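3-hydroxyacyl-CoA dehydrogenase (Archaeoglobus fulgidus, PDB 1ZEJ) probably acts as a homodimeric, NAD-dependent dehydrogenase that oxidises the 3-hydroxyl group of a hydroxyacyl-CoA or of L-gulonate. Local coordinates at residues I18-M23 and E44-A49; N100-S105 and V153-G158; T107-V112 and L175-N180; V140-S145 and G158-L163; I224-A229 and Q252-K257. One frame throughout, in Å; residues are numbered along the deposited sequence.

Contact 1. Residues I18-M23 and E44-A49; sequences IGAGLM and EKALEA
The methyl group of Ala20 carries this contact. It points at the start of helix 44-53 and rests between two consecutive residues of its first turn. Ala20 CB lies 4.0 Å from Ala46 O and 4.1 Å from Leu47 CD2. The methyl groups of the two alanines also face each other, with Ala20 CB 4.3 Å from Ala46 CB. Leu47 sets out away from the loop, yet one branch comes back to it. With CG anti to its carbonyl carbon (chi1 -67°), the side chain turns so that CD2 meets Ala20. With such small side chains the backbones come close: Ala20 CA and Ala46 CA are 5.9 Å apart.

This is the glycine-rich turn of a Rossmann fold. Gly19, Gly21 and Gly24 fit the GxGxxG pattern, and residues 19 to 24 are predicted to bind NAD+. Gly19 has a positive phi of 116°, where a CB would collide with Ile18 O. Gly21 is the N-cap of helix 22-32.

The next shell fixes both segments. Asp41 OD2 accepts a hydrogen bond from Ala20 N, and Asp41, just after strand 36-40, is itself predicted to bind NAD+. Ser43 OG is hydrogen-bonded to Ala46 N at the start of helix 44-53. Further back, Ile18 is hydrogen-bonded through its backbone to Met78 and Ala80, and its side chain packs on Val91 and Val95 of helix 85-96.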
# COMPACT_ATOMS: atom_id res chain seq x y z
N ILE A 18 -12.32 7.89 -28.15
CA ILE A 18 -11.77 7.10 -29.24
C ILE A 18 -11.30 5.74 -28.74
O ILE A 18 -10.33 5.65 -27.95
CB ILE A 18 -10.56 7.82 -29.91
CG1 ILE A 18 -10.95 9.23 -30.31
CG2 ILE A 18 -10.03 7.02 -31.12
CD1 ILE A 18 -9.81 10.13 -30.63
N GLY A 19 -11.99 4.68 -29.19
CA GLY A 19 -11.60 3.32 -28.85
C GLY A 19 -12.70 2.71 -28.02
O GLY A 19 -13.03 3.22 -26.96
N ALA A 20 -13.32 1.64 -28.52
CA ALA A 20 -14.47 1.04 -27.87
C ALA A 20 -14.07 -0.28 -27.18
O ALA A 20 -14.89 -1.14 -26.95
CB ALA A 20 -15.59 0.81 -28.91
N GLY A 21 -12.79 -0.44 -26.85
CA GLY A 21 -12.35 -1.56 -26.01
C GLY A 21 -12.76 -1.31 -24.58
O GLY A 21 -13.52 -0.40 -24.30
N LEU A 22 -12.31 -2.17 -23.67
CA LEU A 22 -12.70 -2.11 -22.26
C LEU A 22 -12.52 -0.71 -21.64
O LEU A 22 -13.43 -0.19 -20.97
CB LEU A 22 -11.88 -3.14 -21.47
CG LEU A 22 -12.02 -3.15 -19.93
CD1 LEU A 22 -13.37 -3.69 -19.52
CD2 LEU A 22 -10.88 -4.01 -19.30
N MSE A 23 -11.38 -0.08 -21.88
CA MSE A 23 -11.09 1.16 -21.22
C MSE A 23 -11.98 2.27 -21.82
O MSE A 23 -12.58 3.01 -21.06
CB MSE A 23 -9.59 1.50 -21.25
CG MSE A 23 -8.76 0.59 -20.34
SE MSE A 23 -9.35 0.54 -18.43
CE MSE A 23 -8.96 2.33 -18.10
N GLU A 44 -17.14 -1.69 -36.21
CA GLU A 44 -18.57 -1.71 -35.87
C GLU A 44 -18.93 -2.86 -34.90
O GLU A 44 -19.88 -2.77 -34.10
CB GLU A 44 -19.43 -1.83 -37.13
CG GLU A 44 -19.70 -0.51 -37.83
CD GLU A 44 -20.78 -0.60 -38.91
OE1 GLU A 44 -21.31 -1.72 -39.17
OE2 GLU A 44 -21.11 0.46 -39.49
N LYS A 45 -18.16 -3.94 -34.99
CA LYS A 45 -18.32 -5.08 -34.10
C LYS A 45 -17.94 -4.69 -32.68
O LYS A 45 -18.61 -5.10 -31.74
CB LYS A 45 -17.43 -6.25 -34.55
N ALA A 46 -16.87 -3.92 -32.54
CA ALA A 46 -16.45 -3.39 -31.23
C ALA A 46 -17.51 -2.46 -30.66
O ALA A 46 -17.79 -2.50 -29.48
CB ALA A 46 -15.11 -2.69 -31.30
N LEU A 47 -18.10 -1.63 -31.52
CA LEU A 47 -19.14 -0.70 -31.10
C LEU A 47 -20.39 -1.48 -30.64
O LEU A 47 -21.02 -1.10 -29.66
CB LEU A 47 -19.55 0.22 -32.26
CG LEU A 47 -18.52 1.23 -32.77
CD1 LEU A 47 -19.09 1.89 -34.02
CD2 LEU A 47 -18.20 2.21 -31.68
N GLU A 48 -20.75 -2.54 -31.36
CA GLU A 48 -21.89 -3.37 -30.96
C GLU A 48 -21.64 -4.10 -29.64
O GLU A 48 -22.52 -4.17 -28.78
CB GLU A 48 -22.32 -4.36 -32.06
CG GLU A 48 -22.98 -3.66 -33.27
CD GLU A 48 -23.58 -4.62 -34.27
OE1 GLU A 48 -23.62 -5.84 -33.97
OE2 GLU A 48 -24.02 -4.16 -35.36
N ALA A 49 -20.43 -4.61 -29.46
CA ALA A 49 -20.07 -5.27 -28.21
C ALA A 49 -20.12 -4.25 -27.08
O ALA A 49 -20.61 -4.54 -26.02
CB ALA A 49 -18.70 -5.92 -28.30

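Contact 2. Residues N100-S105 and V153-G158; sequences NAPLCS and VAFVEG
Pro102 and Val156 mark the closest backbone approach, with their CA atoms 7.6 Å apart where the chain entering strand 103-105 passes helix 150-162. The contact is entirely apolar. Both Val156 and Phe155 point toward the strand, and each takes part of Pro102. Val156 CG2 does most of the joining. It lies 4.0 Å from Pro102 CB and 4.1 Å from Cys104 SG, so one methyl group spans two alternate residues of the strand side. Val156 CG2, beside the backbone N (chi1 179° puts CG1 anti to it), is the branch that meets the strand.

Phe155 works nearer the surface. Its CD2 is 3.8 Å from Pro102 CG, and CE2 follows at 4.2 Å from the same Pro102 CG. The two side chains cross at about a right angle, and the proline meets the ring obliquely. Phe155 also rests on Ile76 of strand 76-79 and on Met13.

Leu103 points the other way, so the strand alternates between two faces of the sheet. Cys104 also packs on Ile76, Met78, Leu126 and Val128 of the flanking strands. Val156 reaches Val128 and Ile142. The helix therefore lies over several strands at once. This is the apolar helix-on-sheet layer of a Rossmann-like alpha/beta domain, here the probable NAD-binding domain, with strand 103-105 between parallel strands 76-79 and 125-130.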
# COMPACT_ATOMS: atom_id res chain seq x y z
N ASN A 100 -9.63 22.23 -31.49
CA ASN A 100 -8.71 22.82 -30.52
C ASN A 100 -9.00 22.39 -29.04
O ASN A 100 -8.38 22.90 -28.13
CB ASN A 100 -8.79 24.36 -30.62
CG ASN A 100 -8.27 24.88 -31.94
OD1 ASN A 100 -7.28 24.37 -32.46
ND2 ASN A 100 -8.94 25.91 -32.48
N ALA A 101 -9.96 21.49 -28.83
CA ALA A 101 -10.28 20.98 -27.51
C ALA A 101 -9.09 20.29 -26.87
O ALA A 101 -8.21 19.78 -27.58
CB ALA A 101 -11.43 20.00 -27.59
N PRO A 102 -9.10 20.20 -25.53
CA PRO A 102 -8.09 19.36 -24.86
C PRO A 102 -8.17 17.93 -25.37
O PRO A 102 -9.28 17.38 -25.60
CB PRO A 102 -8.50 19.44 -23.39
CG PRO A 102 -9.18 20.65 -23.24
CD PRO A 102 -9.97 20.85 -24.54
N LEU A 103 -7.01 17.34 -25.57
CA LEU A 103 -6.86 15.97 -26.03
C LEU A 103 -6.19 15.17 -24.93
O LEU A 103 -5.12 15.55 -24.46
CB LEU A 103 -5.96 15.90 -27.26
CG LEU A 103 -6.30 16.79 -28.45
CD1 LEU A 103 -5.25 16.56 -29.54
CD2 LEU A 103 -7.67 16.46 -28.93
N CYS A 104 -6.80 14.06 -24.54
CA CYS A 104 -6.43 13.36 -23.32
C CYS A 104 -6.17 11.90 -23.65
O CYS A 104 -7.12 11.18 -23.85
CB CYS A 104 -7.58 13.40 -22.33
SG CYS A 104 -8.09 15.03 -21.85
N SER A 105 -4.93 11.42 -23.62
CA SER A 105 -4.65 10.01 -23.87
C SER A 105 -4.72 9.17 -22.56
O SER A 105 -4.08 9.53 -21.58
CB SER A 105 -3.30 9.87 -24.56
OG SER A 105 -2.99 8.50 -24.77
N VAL A 153 -4.75 21.82 -18.11
CA VAL A 153 -4.84 21.07 -16.89
C VAL A 153 -6.05 21.45 -16.04
O VAL A 153 -6.77 20.57 -15.58
CB VAL A 153 -3.56 21.19 -16.03
CG1 VAL A 153 -3.69 20.31 -14.82
CG2 VAL A 153 -2.35 20.83 -16.86
N ALA A 154 -6.23 22.74 -15.79
CA ALA A 154 -7.31 23.17 -14.89
C ALA A 154 -8.71 22.83 -15.45
O ALA A 154 -9.62 22.46 -14.71
CB ALA A 154 -7.20 24.66 -14.62
N PHE A 155 -8.87 22.97 -16.75
CA PHE A 155 -10.09 22.58 -17.43
C PHE A 155 -10.39 21.08 -17.24
O PHE A 155 -11.47 20.71 -16.79
CB PHE A 155 -9.97 22.88 -18.91
CG PHE A 155 -11.23 22.62 -19.66
CD1 PHE A 155 -12.23 23.58 -19.74
CD2 PHE A 155 -11.45 21.43 -20.28
CE1 PHE A 155 -13.43 23.34 -20.48
CE2 PHE A 155 -12.65 21.19 -21.01
CZ PHE A 155 -13.61 22.14 -21.09
N VAL A 156 -9.42 20.24 -17.53
CA VAL A 156 -9.59 18.78 -17.39
C VAL A 156 -9.74 18.36 -15.94
O VAL A 156 -10.61 17.56 -15.62
CB VAL A 156 -8.48 18.02 -18.08
CG1 VAL A 156 -8.67 16.51 -17.91
CG2 VAL A 156 -8.47 18.37 -19.54
N GLU A 157 -8.97 18.97 -15.04
CA GLU A 157 -9.12 18.71 -13.61
C GLU A 157 -10.52 19.04 -13.12
O GLU A 157 -11.11 18.26 -12.39
CB GLU A 157 -8.06 19.48 -12.79
CG GLU A 157 -8.11 19.13 -11.35
CD GLU A 157 -7.02 19.79 -10.52
OE1 GLU A 157 -6.37 20.76 -10.99
OE2 GLU A 157 -6.86 19.32 -9.38
N GLY A 158 -11.04 20.21 -13.51
CA GLY A 158 -12.39 20.64 -13.14
C GLY A 158 -13.45 19.69 -13.69
O GLY A 158 -14.33 19.25 -12.96

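Contact 3. Residues T107-V112 and L175-N180; sequences TSVISV and LVNRFN
Asn177 ND2 donates a short hydrogen bond to the backbone carbonyl of Ser108, with Asn177 ND2 and Ser108 O 2.6 Å apart. The donor sits nearly in line with the carbonyl bond (C=O...N angle 162°). The acceptor lies in the plane of the asparagine amide, but the N-H is bent off the line, at 138°. Asn177 CG is anti to its own carbonyl carbon (chi1 -78°), which sends the amide out from the helix to the loop. Val109 CG1 stands 3.9 Å from Asn177 ND2, and the two side chains cross at about a right angle. An alanine in place of Asn177 is likely to leave the Ser108 carbonyl without this partner and the loop less firmly tied to the helix.

Thr107 OG1 donates to Ile110 O within the loop, at 2.6 Å and on a lone pair. Glu83 OE2 accepts hydrogen bonds from Val109 N and Ile110 N. Ser108 and Glu83 are predicted to bind NAD+, and the side chain of Asn177 is about 4 Å from that of His129, predicted to matter for catalysis. Val109 also packs on Leu236 of the second subunit.

The contact joins the loop between strand 103-105 and helix 112-116, in the probable NAD-binding domain, to the first turn of helix 175-193, which begins the C-terminal part. Strand 139-144 packs beside both, through Val143 on Val112 and Leu139 on Val176.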
# COMPACT_ATOMS: atom_id res chain seq x y z
N THR A 107 -3.18 6.58 -21.09
CA THR A 107 -1.94 5.92 -21.43
C THR A 107 -1.53 5.20 -20.16
O THR A 107 -1.50 5.81 -19.09
CB THR A 107 -0.86 6.92 -22.08
OG1 THR A 107 0.43 6.30 -22.14
CG2 THR A 107 -0.76 8.24 -21.35
N SER A 108 -1.33 3.89 -20.26
CA SER A 108 -0.86 3.08 -19.13
C SER A 108 0.58 3.40 -18.77
O SER A 108 0.88 3.76 -17.64
CB SER A 108 -0.97 1.57 -19.44
OG SER A 108 -2.26 1.05 -19.16
N VAL A 109 1.48 3.22 -19.73
CA VAL A 109 2.89 3.46 -19.49
C VAL A 109 3.62 4.23 -20.60
O VAL A 109 4.75 4.65 -20.37
CB VAL A 109 3.68 2.16 -19.28
CG1 VAL A 109 3.15 1.40 -18.04
CG2 VAL A 109 3.64 1.28 -20.54
N ILE A 110 3.01 4.35 -21.79
CA ILE A 110 3.64 5.08 -22.89
C ILE A 110 3.80 6.52 -22.41
O ILE A 110 2.86 7.11 -21.89
CB ILE A 110 2.80 5.04 -24.19
CG1 ILE A 110 2.70 3.61 -24.74
CG2 ILE A 110 3.42 5.93 -25.29
CD1 ILE A 110 3.95 3.10 -25.39
N SER A 111 5.02 7.03 -22.56
CA SER A 111 5.37 8.38 -22.11
C SER A 111 4.55 9.50 -22.78
O SER A 111 4.49 9.60 -24.00
CB SER A 111 6.86 8.57 -22.42
OG SER A 111 7.29 9.90 -22.34
N VAL A 112 3.92 10.36 -21.98
CA VAL A 112 3.17 11.48 -22.51
C VAL A 112 4.06 12.49 -23.21
O VAL A 112 3.63 13.13 -24.20
CB VAL A 112 2.28 12.21 -21.44
CG1 VAL A 112 1.23 11.23 -20.91
CG2 VAL A 112 3.13 12.81 -20.30
N LEU A 175 2.02 8.60 -10.66
CA LEU A 175 2.43 8.32 -9.28
C LEU A 175 2.04 6.92 -8.86
O LEU A 175 2.79 6.21 -8.20
CB LEU A 175 1.83 9.34 -8.30
CG LEU A 175 2.15 10.83 -8.53
CD1 LEU A 175 1.60 11.65 -7.36
CD2 LEU A 175 3.62 11.11 -8.66
N VAL A 176 0.84 6.50 -9.26
CA VAL A 176 0.41 5.14 -9.07
C VAL A 176 1.37 4.13 -9.69
O VAL A 176 1.71 3.17 -9.03
CB VAL A 176 -1.03 4.90 -9.67
CG1 VAL A 176 -1.36 3.42 -9.66
CG2 VAL A 176 -2.04 5.72 -8.89
N ASN A 177 1.80 4.33 -10.93
CA ASN A 177 2.74 3.40 -11.60
C ASN A 177 4.05 3.39 -10.81
O ASN A 177 4.68 2.35 -10.60
CB ASN A 177 2.98 3.80 -13.05
CG ASN A 177 1.82 3.40 -13.99
OD1 ASN A 177 0.87 2.76 -13.56
ND2 ASN A 177 1.91 3.81 -15.26
N ARG A 178 4.45 4.57 -10.32
CA ARG A 178 5.74 4.68 -9.59
C ARG A 178 5.67 3.89 -8.31
O ARG A 178 6.60 3.16 -8.00
CB ARG A 178 6.06 6.17 -9.32
CG ARG A 178 6.56 6.88 -10.59
CD ARG A 178 6.79 8.37 -10.30
NE ARG A 178 7.88 8.56 -9.35
CZ ARG A 178 8.37 9.75 -9.06
NH1 ARG A 178 7.86 10.83 -9.65
NH2 ARG A 178 9.37 9.85 -8.22
N PHE A 179 4.59 4.05 -7.55
CA PHE A 179 4.42 3.32 -6.30
C PHE A 179 4.27 1.81 -6.55
O PHE A 179 4.84 1.04 -5.82
CB PHE A 179 3.24 3.81 -5.47
CG PHE A 179 3.55 5.01 -4.63
CD1 PHE A 179 4.59 4.98 -3.72
CD2 PHE A 179 2.82 6.18 -4.81
CE1 PHE A 179 4.85 6.08 -2.96
CE2 PHE A 179 3.10 7.27 -4.03
CZ PHE A 179 4.10 7.23 -3.12
N ASN A 180 3.52 1.42 -7.57
CA ASN A 180 3.34 -0.01 -7.87
C ASN A 180 4.69 -0.67 -8.21
O ASN A 180 4.99 -1.78 -7.76
CB ASN A 180 2.37 -0.10 -9.04
CG ASN A 180 1.77 -1.41 -9.21
OD1 ASN A 180 1.79 -1.95 -10.33
ND2 ASN A 180 1.24 -1.99 -8.13

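Contact 4. Residues V140-S145 and G158-L163; sequences VEIVIS and GFLREL
Within the beta-alpha-beta unit of strand 139-144, helix 150-162 and strand 166-171, Leu160 joins the helix to the first strand through Val140 and Ile142. One methyl group, Leu160 CD1, makes the contact. It lies 3.8 Å from Val140 CG1 and 4.0 Å from Ile142 CG1. Ile142 CD1 is also 4.0 Å from Leu160 CD1, so the leucine methyl meets the outer two carbons of the isoleucine chain. Val140 crosses the leucine at about a right angle, whereas Ile142 meets it at a slant. Leu160 CG is anti to its carbonyl carbon (chi1 -68°), which carries the branch down to the strand. In Val140 it is CG1, anti to the backbone N (chi1 -177°), that faces the helix.

All three residues are buried. Leu160 also packs on Trp130 and Val167, and Val140 touches Val128 and Trp130. Between Val140 and Ile142, Glu141 points away from the helix. Its OE1 is hydrogen-bonded to His129 ND1, which probably helps to position His129, predicted to be important for catalysis. The strand thus shows an apolar face to helix 150-162 and a polar group on the other.

Val140 and Ile142 form backbone hydrogen bonds with strand 166-171. The helix links these two adjacent parallel strands and packs on the sheet, as in a beta-alpha-beta crossover of an alpha/beta domain.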
# COMPACT_ATOMS: atom_id res chain seq x y z
N VAL A 140 -8.46 9.37 -10.70
CA VAL A 140 -7.97 9.60 -12.05
C VAL A 140 -6.75 10.49 -11.91
O VAL A 140 -6.77 11.50 -11.21
CB VAL A 140 -9.01 10.25 -12.97
CG1 VAL A 140 -8.48 10.40 -14.36
CG2 VAL A 140 -10.26 9.44 -12.99
N GLU A 141 -5.67 10.08 -12.56
CA GLU A 141 -4.44 10.87 -12.60
C GLU A 141 -4.37 11.65 -13.90
O GLU A 141 -4.64 11.10 -14.96
CB GLU A 141 -3.23 10.00 -12.53
CG GLU A 141 -2.99 9.37 -11.17
CD GLU A 141 -1.76 8.47 -11.19
OE1 GLU A 141 -1.59 7.73 -12.21
OE2 GLU A 141 -0.94 8.53 -10.21
N ILE A 142 -4.04 12.92 -13.81
CA ILE A 142 -3.67 13.68 -15.00
C ILE A 142 -2.18 13.69 -15.06
O ILE A 142 -1.54 14.07 -14.07
CB ILE A 142 -4.19 15.11 -14.90
CG1 ILE A 142 -5.73 15.09 -14.92
CG2 ILE A 142 -3.56 16.00 -15.99
CD1 ILE A 142 -6.38 16.40 -14.68
N VAL A 143 -1.62 13.29 -16.20
CA VAL A 143 -0.18 13.19 -16.34
C VAL A 143 0.21 14.18 -17.43
O VAL A 143 -0.14 14.01 -18.59
CB VAL A 143 0.24 11.77 -16.69
CG1 VAL A 143 1.77 11.66 -16.71
CG2 VAL A 143 -0.32 10.78 -15.69
N ILE A 144 0.91 15.23 -17.04
CA ILE A 144 1.25 16.28 -17.96
C ILE A 144 2.63 16.12 -18.61
O ILE A 144 3.57 15.56 -18.03
CB ILE A 144 1.05 17.67 -17.33
CG1 ILE A 144 2.09 18.01 -16.27
CG2 ILE A 144 -0.37 17.77 -16.72
CD1 ILE A 144 2.17 19.46 -16.00
N SER A 145 2.74 16.61 -19.82
CA SER A 145 4.02 16.65 -20.49
C SER A 145 4.68 17.99 -20.17
O SER A 145 4.04 18.87 -19.57
CB SER A 145 3.84 16.48 -21.97
OG SER A 145 3.47 17.69 -22.62
N GLY A 158 -11.04 20.21 -13.51
CA GLY A 158 -12.39 20.64 -13.14
C GLY A 158 -13.45 19.69 -13.69
O GLY A 158 -14.33 19.25 -12.96
N PHE A 159 -13.34 19.34 -14.96
CA PHE A 159 -14.23 18.35 -15.58
C PHE A 159 -14.26 17.05 -14.77
O PHE A 159 -15.31 16.52 -14.42
CB PHE A 159 -13.76 18.06 -17.00
CG PHE A 159 -14.47 16.91 -17.66
CD1 PHE A 159 -15.75 17.06 -18.16
CD2 PHE A 159 -13.87 15.68 -17.76
CE1 PHE A 159 -16.41 15.97 -18.76
CE2 PHE A 159 -14.53 14.61 -18.37
CZ PHE A 159 -15.78 14.76 -18.86
N LEU A 160 -13.08 16.52 -14.48
CA LEU A 160 -13.02 15.25 -13.77
C LEU A 160 -13.54 15.37 -12.33
O LEU A 160 -14.24 14.49 -11.86
CB LEU A 160 -11.59 14.71 -13.76
CG LEU A 160 -11.05 14.27 -15.11
CD1 LEU A 160 -9.58 13.97 -15.00
CD2 LEU A 160 -11.78 13.06 -15.53
N ARG A 161 -13.21 16.46 -11.66
CA ARG A 161 -13.68 16.67 -10.28
C ARG A 161 -15.20 16.75 -10.26
O ARG A 161 -15.88 16.13 -9.42
CB ARG A 161 -13.06 17.93 -9.66
CG ARG A 161 -11.60 17.75 -9.24
CD ARG A 161 -11.13 18.73 -8.20
NE ARG A 161 -9.71 18.55 -7.86
CZ ARG A 161 -9.20 17.51 -7.16
NH1 ARG A 161 -9.96 16.47 -6.72
NH2 ARG A 161 -7.88 17.51 -6.92
N GLU A 162 -15.76 17.48 -11.21
CA GLU A 162 -17.21 17.67 -11.23
C GLU A 162 -17.93 16.37 -11.58
O GLU A 162 -19.09 16.20 -11.28
CB GLU A 162 -17.61 18.80 -12.19
CG GLU A 162 -17.24 20.16 -11.66
N LEU A 163 -17.20 15.44 -12.19
CA LEU A 163 -17.73 14.13 -12.45
C LEU A 163 -17.75 13.26 -11.20
O LEU A 163 -18.33 12.16 -11.21
CB LEU A 163 -16.88 13.46 -13.54
CG LEU A 163 -17.44 12.45 -14.50
CD1 LEU A 163 -18.62 13.01 -15.30
CD2 LEU A 163 -16.29 12.08 -15.44

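Contact 5. Residues I224-A229 and Q252-K257; sequences IGLDVA and QEKIKK
Ile255 leans over the first turn of helix 226-240, touching Leu226 and Asp227. From CB the longer branch runs toward the other helix. Ile255 CG1 comes first, 4.0 Å from Asp227 CA and equally near Asp227 N. At the tip, Ile255 CD1 lies 3.8 Å from Leu226 O and 3.9 Å from Asp227 CA. The side chain therefore lies against backbone. Its CG1 is anti to the carbonyl carbon (chi1 -64°), which points CG1 and CD1 at the start of helix 226-240. Cutting Ile255 back to an alanine is likely to open a gap over Leu226 O and Asp227 CA, and to leave the helices joined here mainly through Leu226 and Lys254.

The backbones come near at this point, with Asp227 CA and Ile255 CA 6.0 Å apart. The contact belongs to the helical C-terminal domain and lies far from the predicted NAD+ site. Gly225 separates helix 197-224 from helix 226-240. It is the N-cap of the second helix and has a positive phi of 111°, where a side chain would press on the carbonyl O of Ile224.

Leu226 makes the other part of the contact. Its CD2 lies 3.7 Å from Lys254 CB and 3.9 Å from Lys254 CG. The lysine chain then bends (chi2 -69°) and leads its ammonium group to a salt bridge with Glu259 and a hydrogen bond to Gly267 O. Leu226 also packs on Leu221 of helix 197-224, and Ile255 on Tyr230. The carboxylate of Asp227 turns elsewhere, to a salt bridge with Lys263.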
# COMPACT_ATOMS: atom_id res chain seq x y z
N ILE A 224 3.39 7.33 13.55
CA ILE A 224 4.66 6.67 13.91
C ILE A 224 5.52 7.66 14.68
O ILE A 224 6.06 7.33 15.74
CB ILE A 224 5.40 6.11 12.65
CG1 ILE A 224 4.78 4.77 12.22
CG2 ILE A 224 6.91 5.91 12.89
CD1 ILE A 224 5.04 4.43 10.78
N GLY A 225 5.63 8.89 14.15
CA GLY A 225 6.50 9.90 14.71
C GLY A 225 7.63 10.13 13.73
O GLY A 225 8.31 9.18 13.33
N LEU A 226 7.76 11.37 13.26
CA LEU A 226 8.77 11.69 12.27
C LEU A 226 10.18 11.54 12.85
O LEU A 226 11.05 11.09 12.14
CB LEU A 226 8.58 13.11 11.73
CG LEU A 226 7.70 13.27 10.50
CD1 LEU A 226 6.37 12.57 10.62
CD2 LEU A 226 7.54 14.77 10.16
N ASP A 227 10.37 11.97 14.11
CA ASP A 227 11.62 11.72 14.84
C ASP A 227 11.94 10.21 14.95
O ASP A 227 13.07 9.76 14.67
CB ASP A 227 11.59 12.42 16.21
CG ASP A 227 10.36 12.06 17.05
OD1 ASP A 227 9.36 11.50 16.54
OD2 ASP A 227 10.40 12.31 18.24
N VAL A 228 10.93 9.42 15.34
CA VAL A 228 11.07 7.98 15.44
C VAL A 228 11.51 7.42 14.10
O VAL A 228 12.47 6.65 14.03
CB VAL A 228 9.74 7.33 15.90
CG1 VAL A 228 9.77 5.83 15.67
CG2 VAL A 228 9.49 7.64 17.36
N ALA A 229 10.82 7.83 13.04
CA ALA A 229 11.11 7.33 11.70
C ALA A 229 12.49 7.72 11.21
O ALA A 229 13.18 6.90 10.62
CB ALA A 229 10.04 7.80 10.71
N GLN A 252 14.47 15.80 7.98
CA GLN A 252 15.38 16.42 8.94
C GLN A 252 15.01 17.87 9.25
O GLN A 252 15.15 18.32 10.39
CB GLN A 252 16.84 16.22 8.52
CG GLN A 252 17.46 17.31 7.65
CD GLN A 252 18.76 16.83 6.98
OE1 GLN A 252 18.88 15.66 6.58
NE2 GLN A 252 19.73 17.74 6.85
N GLU A 253 14.48 18.59 8.26
CA GLU A 253 13.98 19.94 8.47
C GLU A 253 12.79 19.95 9.43
O GLU A 253 12.65 20.84 10.26
CB GLU A 253 13.58 20.59 7.13
N LYS A 254 11.92 18.96 9.30
CA LYS A 254 10.78 18.78 10.20
C LYS A 254 11.19 18.58 11.66
O LYS A 254 10.60 19.16 12.58
CB LYS A 254 9.92 17.59 9.74
CG LYS A 254 9.14 17.83 8.45
CD LYS A 254 8.03 18.83 8.67
CE LYS A 254 6.93 18.72 7.61
NZ LYS A 254 5.90 19.79 7.89
N ILE A 255 12.21 17.76 11.88
CA ILE A 255 12.65 17.44 13.25
C ILE A 255 13.35 18.63 13.90
O ILE A 255 13.21 18.85 15.10
CB ILE A 255 13.54 16.19 13.29
CG1 ILE A 255 12.73 14.98 12.84
CG2 ILE A 255 14.13 15.96 14.70
CD1 ILE A 255 13.59 13.91 12.26
N LYS A 256 14.10 19.38 13.10
CA LYS A 256 14.68 20.63 13.59
C LYS A 256 13.62 21.66 13.98
O LYS A 256 13.82 22.43 14.89
CB LYS A 256 15.63 21.21 12.54
CG LYS A 256 16.93 20.42 12.38
CD LYS A 256 17.59 20.72 11.03
N LYS A 257 12.48 21.65 13.29
CA LYS A 257 11.34 22.51 13.64
C LYS A 257 10.47 21.99 14.82
O LYS A 257 9.56 22.68 15.27
CB LYS A 257 10.44 22.70 12.40
CG LYS A 257 10.88 23.83 11.45
CD LYS A 257 10.14 23.72 10.13
CE LYS A 257 10.21 25.00 9.30
NZ LYS A 257 9.72 24.77 7.92

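Contacts 2 and 4 both use helix 150-162 and reach the same sheet. They meet where Ile142 packs against Val156. Their chemistry is apolar, with contact 4 wholly buried and contact 2 open at Phe155. Contact 1 is buried too, but joins a predicted NAD+-binding turn to a different helix of the domain. Contact 3 is the polar one and lies at the surface. It ties the probable NAD-binding domain to the first helix of the C-terminal region, and Glu141 of contact 4 reaches it through Val176 N. Contact 5 stands apart, purely helical and partly buried; its centre is about 52 Å from that of contact 1.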